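Local coordinates for alpha-glucosidase (Bacteroides thetaiotaomicron, PDB 5XFM), which probably hydrolyses beta-L-arabinopyranosides and alpha-galactosides, as a bifunctional glycoside hydrolase of family 97, at residues I114-D119 / T258-I263. The protein carries 1 engineered substitution. Sequence-based numbering, arbitrary orientation.
Sequences IFRVSD and TPWRTI
The six-membered ring of Trp260 meets one face of the Arg116 guanidinium at a slant: the two planes are 33° apart, too inclined for a parallel stack. Contact is by the far rim of the indole, with CH2 3.3 Å above the guanidinium plane and displaced toward its border. Arg116 NH1 is 3.4 Å from Trp260 CZ2, and Arg116 CZ and CD also lie near CH2. The arginine chain is extended from CG to NE (chi2 173°, chi3 -179°) and brings the head group across the rim of the indole. Ile114, two residues back on the same side of its strand, adds a looser apolar touch, its CG2 being 4.3 Å from Trp260 CH2. Ile114 and Trp260 have CA atoms 9.3 Å apart, consistent with the contact spanning strand 121-128, which lies between strands 110-117 and 256-266, on one face of an antiparallel sheet in the galactose mutarotase-like N-terminal domain of this family 97 enzyme. Arg116 NE forms a salt bridge with Glu98 on neighbouring strand 91-104. The guanidinium thus combines an ionic partner with indole contact over one face. With the planes inclined and no hydrogen bond between the segments, dispersion probably dominates, perhaps with some attraction of the cation to the ring.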
loop_
_atom_site.group_PDB
_atom_site.type_symbol
_atom_site.label_atom_id
_atom_site.label_comp_id
_atom_site.label_asym_id
_atom_site.label_seq_id
_atom_site.Cartn_x
_atom_site.Cartn_y
_atom_site.Cartn_z
ATOM N N ILE A 114 13.544 15.681 -13.503
ATOM C CA ILE A 114 12.277 16.405 -13.436
ATOM C C ILE A 114 11.682 16.353 -12.043
ATOM O O ILE A 114 11.482 15.266 -11.493
ATOM C CB ILE A 114 11.232 15.840 -14.426
ATOM C CG1 ILE A 114 11.703 16.010 -15.867
ATOM C CG2 ILE A 114 9.893 16.544 -14.245
ATOM C CD1 ILE A 114 12.577 14.905 -16.360
ATOM N N PHE A 115 11.376 17.530 -11.504
ATOM C CA PHE A 115 10.721 17.681 -10.206
ATOM C C PHE A 115 9.298 18.200 -10.361
ATOM O O PHE A 115 9.072 19.200 -11.028
ATOM C CB PHE A 115 11.502 18.650 -9.309
ATOM C CG PHE A 115 12.942 18.270 -9.092
ATOM C CD1 PHE A 115 13.921 18.659 -9.992
ATOM C CD2 PHE A 115 13.315 17.535 -7.975
ATOM C CE1 PHE A 115 15.248 18.321 -9.784
ATOM C CE2 PHE A 115 14.643 17.188 -7.760
ATOM C CZ PHE A 115 15.610 17.582 -8.665
ATOM N N ARG A 116 8.333 17.503 -9.777
ATOM C CA ARG A 116 6.967 18.009 -9.689
ATOM C C ARG A 116 6.615 18.237 -8.233
ATOM O O ARG A 116 6.561 17.299 -7.439
ATOM C CB ARG A 116 5.984 17.043 -10.345
ATOM C CG ARG A 116 6.144 16.966 -11.850
ATOM C CD ARG A 116 5.282 15.879 -12.465
ATOM N NE ARG A 116 5.478 15.827 -13.910
ATOM C CZ ARG A 116 4.960 14.896 -14.703
ATOM N NH1 ARG A 116 4.224 13.917 -14.191
ATOM N NH2 ARG A 116 5.197 14.933 -16.009
ATOM N N VAL A 117 6.394 19.494 -7.877
ATOM C CA VAL A 117 6.146 19.843 -6.493
ATOM C C VAL A 117 4.738 20.383 -6.300
ATOM O O VAL A 117 4.419 21.478 -6.763
ATOM C CB VAL A 117 7.168 20.876 -5.983
ATOM C CG1 VAL A 117 7.031 21.056 -4.481
ATOM C CG2 VAL A 117 8.580 20.432 -6.331
ATOM N N SER A 118 3.896 19.603 -5.630
ATOM C CA SER A 118 2.587 20.084 -5.201
ATOM C C SER A 118 2.749 20.663 -3.795
ATOM O O SER A 118 3.879 20.807 -3.318
ATOM C CB SER A 118 1.540 18.967 -5.244
ATOM O OG SER A 118 1.890 17.878 -4.408
ATOM N N ASP A 119 1.645 21.017 -3.139
ATOM C CA ASP A 119 1.723 21.699 -1.839
ATOM C C ASP A 119 2.530 20.941 -0.790
ATOM O O ASP A 119 3.258 21.548 -0.004
ATOM C CB ASP A 119 0.325 21.967 -1.280
ATOM C CG ASP A 119 -0.345 23.166 -1.917
ATOM O OD1 ASP A 119 0.369 24.094 -2.370
ATOM O OD2 ASP A 119 -1.595 23.184 -1.941
ATOM N N THR A 258 13.412 6.754 -15.356
ATOM C CA THR A 258 13.292 6.005 -14.117
ATOM C C THR A 258 11.882 6.215 -13.582
ATOM O O THR A 258 11.178 7.113 -14.038
ATOM C CB THR A 258 14.315 6.460 -13.052
ATOM O OG1 THR A 258 13.930 7.729 -12.520
ATOM C CG2 THR A 258 15.705 6.549 -13.635
ATOM N N PRO A 259 11.443 5.369 -12.641
ATOM C CA PRO A 259 10.200 5.649 -11.913
ATOM C C PRO A 259 10.294 6.931 -11.089
ATOM O O PRO A 259 11.356 7.556 -11.020
ATOM C CB PRO A 259 10.042 4.435 -10.997
ATOM C CG PRO A 259 10.849 3.359 -11.635
ATOM C CD PRO A 259 11.989 4.042 -12.316
ATOM N N TRP A 260 9.182 7.331 -10.482
ATOM C CA TRP A 260 9.159 8.535 -9.669
ATOM C C TRP A 260 9.591 8.232 -8.231
ATOM O O TRP A 260 9.094 7.293 -7.613
ATOM C CB TRP A 260 7.764 9.158 -9.681
ATOM C CG TRP A 260 7.314 9.593 -11.050
ATOM C CD1 TRP A 260 6.637 8.836 -11.968
ATOM C CD2 TRP A 260 7.513 10.877 -11.658
ATOM N NE1 TRP A 260 6.404 9.569 -13.108
ATOM C CE2 TRP A 260 6.926 10.826 -12.942
ATOM C CE3 TRP A 260 8.121 12.066 -11.243
ATOM C CZ2 TRP A 260 6.934 11.916 -13.812
ATOM C CZ3 TRP A 260 8.127 13.150 -12.112
ATOM C CH2 TRP A 260 7.539 13.063 -13.382
ATOM N N ARG A 261 10.533 9.016 -7.719
ATOM C CA ARG A 261 10.890 9.014 -6.304
ATOM C C ARG A 261 9.977 10.025 -5.614
ATOM O O ARG A 261 9.862 11.160 -6.083
ATOM C CB ARG A 261 12.340 9.432 -6.128
ATOM C CG ARG A 261 13.311 8.752 -7.076
ATOM C CD ARG A 261 13.397 7.294 -6.815
ATOM N NE ARG A 261 14.139 6.552 -7.833
ATOM C CZ ARG A 261 13.748 5.365 -8.291
ATOM N NH1 ARG A 261 12.615 4.821 -7.857
ATOM N NH2 ARG A 261 14.465 4.736 -9.207
ATOM N N THR A 262 9.348 9.651 -4.507
ATOM C CA THR A 262 8.353 10.533 -3.904
ATOM C C THR A 262 8.677 10.931 -2.466
ATOM O O THR A 262 9.079 10.104 -1.640
ATOM C CB THR A 262 6.952 9.892 -3.929
ATOM O OG1 THR A 262 6.905 8.794 -3.009
ATOM C CG2 THR A 262 6.615 9.389 -5.339
ATOM N N ILE A 263 8.473 12.212 -2.179
ATOM C CA ILE A 263 8.689 12.773 -0.856
ATOM C C ILE A 263 7.450 13.532 -0.387
ATOM O O ILE A 263 7.139 14.602 -0.904
ATOM C CB ILE A 263 9.885 13.735 -0.840
ATOM C CG1 ILE A 263 11.093 13.114 -1.540
ATOM C CG2 ILE A 263 10.219 14.152 0.586
ATOM C CD1 ILE A 263 12.240 14.091 -1.748
#